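Local coordinates for alpha-14 giardin (PDB 3CHJ), which binds calcium and, as an annexin, probably phospholipid, and may link the lipid bilayer to the underlying axoneme in a calcium-regulated way, at residues A[73-76]-A[77-81]; A[31-34]-A[35-39]; A[160-163]-A[164-168]. All blocks are in the same frame, centred on the assembly; numbering follows the deposited sequence.

Contact 1: A[73-76]-A[77-81]; sequences SLVL and MLYKP
V75 and Y79, one helical turn apart, make the main side-chain contact where helix 69-78 ends. The two side chains run side by side, pointing the same way, and V75 CG1 lies over one face of the phenol ring in a CH-pi contact, 4.0 Å from the Y79 ring centroid and 28° off its normal. CG1 stands anti to the backbone N of V75 (chi1 170°), which turns this methyl forward along the helix to the ring; its nearest ring atom is Y79 CE2 at 3.6 Å. Valine suits the place because its beta-branch puts a methyl close to the backbone, within reach of the ring one turn on. A looser apolar pair, L74 CG and L78 CD1 at 4.2 Å, follows the same four-residue spacing.

Backbone hydrogen bonds show the helix giving way. M77 N still bonds S73 O at 3.1 Å in a regular turn, whereas L78 N is shared between V75 O at 3.0 Å and a weak bond to L74 O. Y79, the first residue to leave helical backbone angles, gives only weak bonds to V75 O and L76 O.

The protein is an annexin, an all-alpha fold without strands, and this helix end leads through a short turn to helix 82-94, with P81 at its N-cap position.

The extended K80 chain passes L76 O, with K80 CE 3.4 Å from it, and bends only at its end, where NZ forms a long, weak ion pair with E88. The phenol hydroxyl of Y79 turns to L32 of helix 31-38.

Contact 2: A[31-34]-A[35-39]; sequences DLIE and IARSY
D31 and I35 are joined by a regular helical bond, I35 N to D31 O at 2.9 Å, and R37 N repeats it to I33 O at 3.0 Å, while A36 N reaches L32 O more weakly. On the partly exposed side, E34 and R37 form a salt bridge one turn apart. Their side chains run alongside each other, and R37 NH1 meets E34 OE2 at 3.1 Å on the syn side but 23° out of the carboxylate plane; the oxygen lies nearly within the guanidinium plane, from which the carboxylate is turned 47°. Both chains bend to make it, glutamate at chi2 and arginine at chi3 (84°). The other terminal nitrogen, R37 NH2, bonds to E312 O, so both terminal nitrogens have a partner, which fixes the group's rotation.

S38 suits the last turn because its short hydroxyl can turn back on the backbone: S38 OG donates to E34 O at 2.8 Å, from above the carbonyl plane, and this same oxygen takes a weak bond from R37 N.

The apolar residues face the rest of this annexin's helical bundle. I33 packs on helix 301-310 and on F71 of helix 69-78, while L32 and I35 lie against V19 of helix 12-24.

Contact 3: A[160-163]-A[164-168]; sequences RDTH and ELEED
D161 and E164 form a capping box at the start of helix 162-177. D161, at the N-cap, takes a bond from E164 N to its OD1 at 3.1 Å, nearly along the C-O axis, and E164 answers with OE1, which accepts from D161 N at 2.9 Å in an almost straight bond (172°), though from above the carboxylate plane. Aspartate suits the cap: its short chain, with CG between the backbone N and the carbonyl carbon (chi1 56°), brings a carboxylate oxygen to the first turn's N-H. The longer glutamate can reach back to the N-H before the helix. The side chains cross at about a right angle, their carboxylate planes 63° apart, and D161 OD1 and E164 OE1 lie 3.1 Å apart; the bonded N-H groups and the helix N-terminus probably offset that repulsion.

One turn on, E167 CG lies over a face of the H163 imidazole, 4.2 Å from the ring centroid, a CH-pi contact. On the inner side, R160 CB touches L165 CD1, while L165 packs on Q203 and M207 of helix 198-211.

Farther out, T195 OG1 bonds to R160 NH2, and D200 to the backbone N of R160. D168 is held by a salt bridge from R191 and a hydrogen bond from Y196. R160 and D168 do not bond directly: a water accepts from R160 NE at 2.8 Å and donates to D168 OD2 at 2.7 Å.

Contacts 1 and 2 are neighbours in space, with centres 11 Å apart, and they meet directly. Y79 OH of contact 1 lies 2.7 Å from L32 O of contact 2, a probable hydrogen bond, and L78 CD1 packs on I33 CD1 at 3.7 Å and on A36 CB. Helices 31-38 and 69-78 thus pack on each other through residues of the contacts themselves. Contact 3 stands apart on the opposite side of the chain's centre, about 41 Å from contact 1 and 45 Å from contact 2, centre to centre. It opens helix 162-177, at whose far end A175 belongs to the calcium site completed by T178, G180, E185 and E224.

Contact 1: A[73-76]-A[77-81]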
loop_
_atom_site.group_PDB
_atom_site.type_symbol
_atom_site.label_atom_id
_atom_site.label_comp_id
_atom_site.label_asym_id
_atom_site.label_seq_id
_atom_site.Cartn_x
_atom_site.Cartn_y
_atom_site.Cartn_z
ATOM N N SER A 73 1.392 1.253 -16.703
ATOM C CA SER A 73 0.873 1.872 -15.483
ATOM C C SER A 73 1.834 1.640 -14.328
ATOM O O SER A 73 2.154 2.564 -13.564
ATOM C CB SER A 73 -0.491 1.308 -15.171
ATOM O OG SER A 73 -1.402 1.773 -16.168
ATOM N N LEU A 74 2.328 0.417 -14.230
ATOM C CA LEU A 74 3.296 0.078 -13.201
ATOM C C LEU A 74 4.553 0.926 -13.303
ATOM O O LEU A 74 4.959 1.555 -12.317
ATOM C CB LEU A 74 3.652 -1.418 -13.295
ATOM C CG LEU A 74 4.755 -1.921 -12.359
ATOM C CD1 LEU A 74 4.274 -1.792 -10.879
ATOM C CD2 LEU A 74 5.060 -3.355 -12.715
ATOM N N VAL A 75 5.164 0.961 -14.492
ATOM C CA VAL A 75 6.398 1.737 -14.685
ATOM C C VAL A 75 6.197 3.211 -14.322
ATOM O O VAL A 75 7.029 3.813 -13.641
ATOM C CB VAL A 75 6.934 1.575 -16.140
ATOM C CG1 VAL A 75 8.054 2.549 -16.437
ATOM C CG2 VAL A 75 7.411 0.141 -16.350
ATOM N N LEU A 76 5.094 3.808 -14.771
ATOM C CA LEU A 76 4.842 5.228 -14.448
ATOM C C LEU A 76 4.740 5.454 -12.942
ATOM O O LEU A 76 5.226 6.475 -12.441
ATOM C CB LEU A 76 3.600 5.740 -15.170
ATOM C CG LEU A 76 3.795 5.821 -16.688
ATOM C CD1 LEU A 76 2.470 6.139 -17.382
ATOM C CD2 LEU A 76 4.874 6.817 -17.097
ATOM N N MET A 77 4.167 4.490 -12.223
ATOM C CA MET A 77 4.042 4.608 -10.762
ATOM C C MET A 77 5.418 4.563 -10.110
ATOM O O MET A 77 5.639 5.173 -9.048
ATOM C CB MET A 77 3.188 3.481 -10.192
ATOM C CG MET A 77 1.697 3.557 -10.493
ATOM S SD MET A 77 0.866 2.309 -9.455
ATOM C CE MET A 77 -0.776 2.241 -10.215
ATOM N N LEU A 78 6.334 3.833 -10.730
ATOM C CA LEU A 78 7.651 3.612 -10.123
ATOM C C LEU A 78 8.534 4.825 -10.235
ATOM O O LEU A 78 9.448 4.993 -9.411
ATOM C CB LEU A 78 8.354 2.415 -10.767
ATOM C CG LEU A 78 7.675 1.058 -10.600
ATOM C CD1 LEU A 78 8.389 0.031 -11.476
ATOM C CD2 LEU A 78 7.657 0.621 -9.120
ATOM N N TYR A 79 8.295 5.675 -11.229
ATOM C CA TYR A 79 9.241 6.770 -11.483
ATOM C C TYR A 79 8.796 8.074 -10.796
ATOM O O TYR A 79 9.209 9.167 -11.175
ATOM C CB TYR A 79 9.482 6.959 -12.996
ATOM C CG TYR A 79 10.151 5.798 -13.736
ATOM C CD1 TYR A 79 10.736 4.722 -13.064
ATOM C CD2 TYR A 79 10.247 5.820 -15.120
ATOM C CE1 TYR A 79 11.357 3.681 -13.757
ATOM C CE2 TYR A 79 10.847 4.789 -15.826
ATOM C CZ TYR A 79 11.424 3.727 -15.147
ATOM O OH TYR A 79 12.022 2.701 -15.867
ATOM N N LYS A 80 7.939 7.938 -9.789
ATOM C CA LYS A 80 7.341 9.078 -9.094
ATOM C C LYS A 80 7.850 9.120 -7.669
ATOM O O LYS A 80 8.049 8.079 -7.062
ATOM C CB LYS A 80 5.813 8.909 -9.016
ATOM C CG LYS A 80 5.100 9.310 -10.255
ATOM C CD LYS A 80 3.667 8.898 -10.229
ATOM C CE LYS A 80 3.122 8.997 -11.636
ATOM N NZ LYS A 80 3.295 10.358 -12.215
ATOM N N PRO A 81 7.999 10.330 -7.103
ATOM C CA PRO A 81 8.170 10.355 -5.657
ATOM C C PRO A 81 6.940 9.751 -4.946
ATOM O O PRO A 81 5.818 9.913 -5.415
ATOM C CB PRO A 81 8.263 11.854 -5.346
ATOM C CG PRO A 81 8.653 12.488 -6.639
ATOM C CD PRO A 81 7.993 11.680 -7.694
#

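Contact 2: A[31-34]-A[35-39]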
loop_
_atom_site.group_PDB
_atom_site.type_symbol
_atom_site.label_atom_id
_atom_site.label_comp_id
_atom_site.label_asym_id
_atom_site.label_seq_id
_atom_site.Cartn_x
_atom_site.Cartn_y
_atom_site.Cartn_z
ATOM N N ASP A 31 14.763 -3.887 -18.127
ATOM C CA ASP A 31 15.628 -2.777 -17.787
ATOM C C ASP A 31 14.840 -1.634 -17.151
ATOM O O ASP A 31 15.373 -0.889 -16.336
ATOM C CB ASP A 31 16.404 -2.266 -19.006
ATOM C CG ASP A 31 17.506 -3.228 -19.450
ATOM O OD1 ASP A 31 17.846 -4.171 -18.704
ATOM O OD2 ASP A 31 18.035 -3.029 -20.563
ATOM N N LEU A 32 13.580 -1.480 -17.550
ATOM C CA LEU A 32 12.739 -0.455 -16.942
ATOM C C LEU A 32 12.589 -0.688 -15.450
ATOM O O LEU A 32 12.499 0.276 -14.690
ATOM C CB LEU A 32 11.348 -0.408 -17.590
ATOM C CG LEU A 32 11.336 -0.116 -19.103
ATOM C CD1 LEU A 32 9.932 -0.251 -19.644
ATOM C CD2 LEU A 32 11.905 1.273 -19.381
ATOM N N ILE A 33 12.534 -1.963 -15.062
ATOM C CA ILE A 33 12.373 -2.359 -13.662
ATOM C C ILE A 33 13.702 -2.294 -12.918
ATOM O O ILE A 33 13.760 -1.820 -11.775
ATOM C CB ILE A 33 11.754 -3.765 -13.555
ATOM C CG1 ILE A 33 10.381 -3.821 -14.240
ATOM C CG2 ILE A 33 11.667 -4.201 -12.105
ATOM C CD1 ILE A 33 9.322 -2.815 -13.714
ATOM N N GLU A 34 14.782 -2.735 -13.575
ATOM C CA GLU A 34 16.122 -2.566 -13.010
ATOM C C GLU A 34 16.428 -1.102 -12.692
ATOM O O GLU A 34 16.946 -0.773 -11.611
ATOM C CB GLU A 34 17.187 -3.209 -13.912
ATOM C CG GLU A 34 17.040 -4.738 -14.025
ATOM C CD GLU A 34 17.397 -5.514 -12.736
ATOM O OE1 GLU A 34 17.653 -6.738 -12.846
ATOM O OE2 GLU A 34 17.403 -4.940 -11.622
ATOM N N ILE A 35 16.057 -0.206 -13.604
ATOM C CA ILE A 35 16.253 1.213 -13.384
ATOM C C ILE A 35 15.465 1.662 -12.121
ATOM O O ILE A 35 15.984 2.366 -11.261
ATOM C CB ILE A 35 15.865 2.012 -14.653
ATOM C CG1 ILE A 35 16.911 1.789 -15.759
ATOM C CG2 ILE A 35 15.770 3.481 -14.377
ATOM C CD1 ILE A 35 16.436 2.231 -17.167
ATOM N N ALA A 36 14.219 1.201 -11.982
ATOM C CA ALA A 36 13.427 1.570 -10.806
ATOM C C ALA A 36 14.045 1.102 -9.500
ATOM O O ALA A 36 13.928 1.796 -8.487
ATOM C CB ALA A 36 11.986 1.048 -10.922
ATOM N N ARG A 37 14.681 -0.067 -9.534
ATOM C CA ARG A 37 15.284 -0.665 -8.339
ATOM C C ARG A 37 16.642 -0.054 -7.994
ATOM O O ARG A 37 17.111 -0.197 -6.857
ATOM C CB ARG A 37 15.479 -2.157 -8.540
ATOM C CG ARG A 37 14.214 -2.939 -8.674
ATOM C CD ARG A 37 14.562 -4.360 -9.040
ATOM N NE ARG A 37 14.898 -5.197 -7.883
ATOM C CZ ARG A 37 15.889 -6.089 -7.843
ATOM N NH1 ARG A 37 16.735 -6.224 -8.864
ATOM N NH2 ARG A 37 16.075 -6.819 -6.748
ATOM N N SER A 38 17.280 0.574 -8.990
ATOM C CA SER A 38 18.691 1.009 -8.881
ATOM C C SER A 38 18.883 2.450 -8.424
ATOM O O SER A 38 19.984 2.819 -7.998
ATOM C CB SER A 38 19.402 0.834 -10.229
ATOM O OG SER A 38 19.519 -0.530 -10.551
ATOM N N TYR A 39 17.843 3.276 -8.539
ATOM C CA TYR A 39 17.946 4.720 -8.276
ATOM C C TYR A 39 16.832 5.207 -7.348
ATOM O O TYR A 39 15.748 4.619 -7.335
ATOM C CB TYR A 39 17.888 5.527 -9.578
ATOM C CG TYR A 39 18.978 5.190 -10.563
ATOM C CD1 TYR A 39 20.259 5.743 -10.430
ATOM C CD2 TYR A 39 18.733 4.327 -11.631
ATOM C CE1 TYR A 39 21.260 5.431 -11.346
ATOM C CE2 TYR A 39 19.734 4.004 -12.541
ATOM C CZ TYR A 39 20.991 4.563 -12.390
ATOM O OH TYR A 39 21.974 4.222 -13.313
#

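Contact 3: A[160-163]-A[164-168]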
loop_
_atom_site.group_PDB
_atom_site.type_symbol
_atom_site.label_atom_id
_atom_site.label_comp_id
_atom_site.label_asym_id
_atom_site.label_seq_id
_atom_site.Cartn_x
_atom_site.Cartn_y
_atom_site.Cartn_z
ATOM N N ARG A 160 0.846 6.334 24.178
ATOM C CA ARG A 160 -0.034 6.080 25.317
ATOM C C ARG A 160 0.762 5.327 26.357
ATOM O O ARG A 160 1.772 4.700 26.032
ATOM C CB ARG A 160 -1.196 5.185 24.905
ATOM C CG ARG A 160 -2.256 5.885 24.156
ATOM C CD ARG A 160 -3.142 4.845 23.518
ATOM N NE ARG A 160 -4.402 5.443 23.086
ATOM C CZ ARG A 160 -4.582 6.071 21.937
ATOM N NH1 ARG A 160 -3.584 6.200 21.063
ATOM N NH2 ARG A 160 -5.773 6.582 21.667
ATOM N N ASP A 161 0.299 5.358 27.599
ATOM C CA ASP A 161 0.940 4.555 28.642
ATOM C C ASP A 161 0.308 3.170 28.773
ATOM O O ASP A 161 -0.773 2.906 28.225
ATOM C CB ASP A 161 0.980 5.300 29.986
ATOM C CG ASP A 161 -0.390 5.737 30.466
ATOM O OD1 ASP A 161 -1.364 4.950 30.375
ATOM O OD2 ASP A 161 -0.494 6.887 30.955
ATOM N N THR A 162 1.000 2.277 29.490
ATOM C CA THR A 162 0.544 0.906 29.652
ATOM C C THR A 162 -0.858 0.814 30.264
ATOM O O THR A 162 -1.642 -0.053 29.889
ATOM C CB THR A 162 1.576 0.073 30.431
ATOM O OG1 THR A 162 2.825 0.132 29.734
ATOM C CG2 THR A 162 1.148 -1.378 30.565
ATOM N N HIS A 163 -1.188 1.714 31.201
ATOM C CA HIS A 163 -2.530 1.727 31.799
ATOM C C HIS A 163 -3.641 1.867 30.755
ATOM O O HIS A 163 -4.645 1.156 30.814
ATOM C CB HIS A 163 -2.673 2.824 32.873
ATOM C CG HIS A 163 -4.037 2.881 33.508
ATOM N ND1 HIS A 163 -4.484 1.932 34.402
ATOM C CD2 HIS A 163 -5.052 3.769 33.368
ATOM C CE1 HIS A 163 -5.715 2.229 34.782
ATOM N NE2 HIS A 163 -6.083 3.340 34.171
ATOM N N GLU A 164 -3.444 2.779 29.809
ATOM C CA GLU A 164 -4.427 2.998 28.748
ATOM C C GLU A 164 -4.551 1.759 27.866
ATOM O O GLU A 164 -5.648 1.393 27.466
ATOM C CB GLU A 164 -4.052 4.226 27.918
ATOM C CG GLU A 164 -4.029 5.532 28.721
ATOM C CD GLU A 164 -3.392 6.690 27.956
ATOM O OE1 GLU A 164 -2.151 6.909 28.058
ATOM O OE2 GLU A 164 -4.146 7.399 27.260
ATOM N N LEU A 165 -3.426 1.098 27.616
ATOM C CA LEU A 165 -3.435 -0.147 26.846
ATOM C C LEU A 165 -4.184 -1.239 27.575
ATOM O O LEU A 165 -4.952 -1.972 26.956
ATOM C CB LEU A 165 -2.020 -0.606 26.493
ATOM C CG LEU A 165 -1.441 -0.141 25.158
ATOM C CD1 LEU A 165 -1.435 1.367 25.057
ATOM C CD2 LEU A 165 -0.029 -0.700 24.987
ATOM N N GLU A 166 -3.969 -1.355 28.891
ATOM C CA GLU A 166 -4.720 -2.329 29.687
ATOM C C GLU A 166 -6.232 -2.088 29.614
ATOM O O GLU A 166 -7.008 -3.038 29.479
ATOM C CB GLU A 166 -4.256 -2.346 31.153
ATOM C CG GLU A 166 -2.782 -2.710 31.370
ATOM C CD GLU A 166 -2.482 -4.211 31.276
ATOM O OE1 GLU A 166 -3.410 -5.011 31.000
ATOM O OE2 GLU A 166 -1.299 -4.584 31.486
ATOM N N GLU A 167 -6.648 -0.819 29.694
ATOM C CA GLU A 167 -8.060 -0.463 29.593
ATOM C C GLU A 167 -8.634 -0.823 28.224
ATOM O O GLU A 167 -9.700 -1.419 28.140
ATOM C CB GLU A 167 -8.252 1.031 29.835
ATOM C CG GLU A 167 -7.949 1.507 31.248
ATOM C CD GLU A 167 -8.084 3.027 31.376
ATOM O OE1 GLU A 167 -7.405 3.768 30.628
ATOM O OE2 GLU A 167 -8.875 3.486 32.229
ATOM N N ASP A 168 -7.926 -0.434 27.162
ATOM C CA ASP A 168 -8.375 -0.739 25.798
ATOM C C ASP A 168 -8.364 -2.230 25.498
ATOM O O ASP A 168 -9.171 -2.706 24.695
ATOM C CB ASP A 168 -7.520 -0.010 24.770
ATOM C CG ASP A 168 -7.785 1.470 24.748
ATOM O OD1 ASP A 168 -8.845 1.904 25.277
ATOM O OD2 ASP A 168 -6.932 2.194 24.195
HETATM O O HOH W 1 -6.500 4.787 24.782
#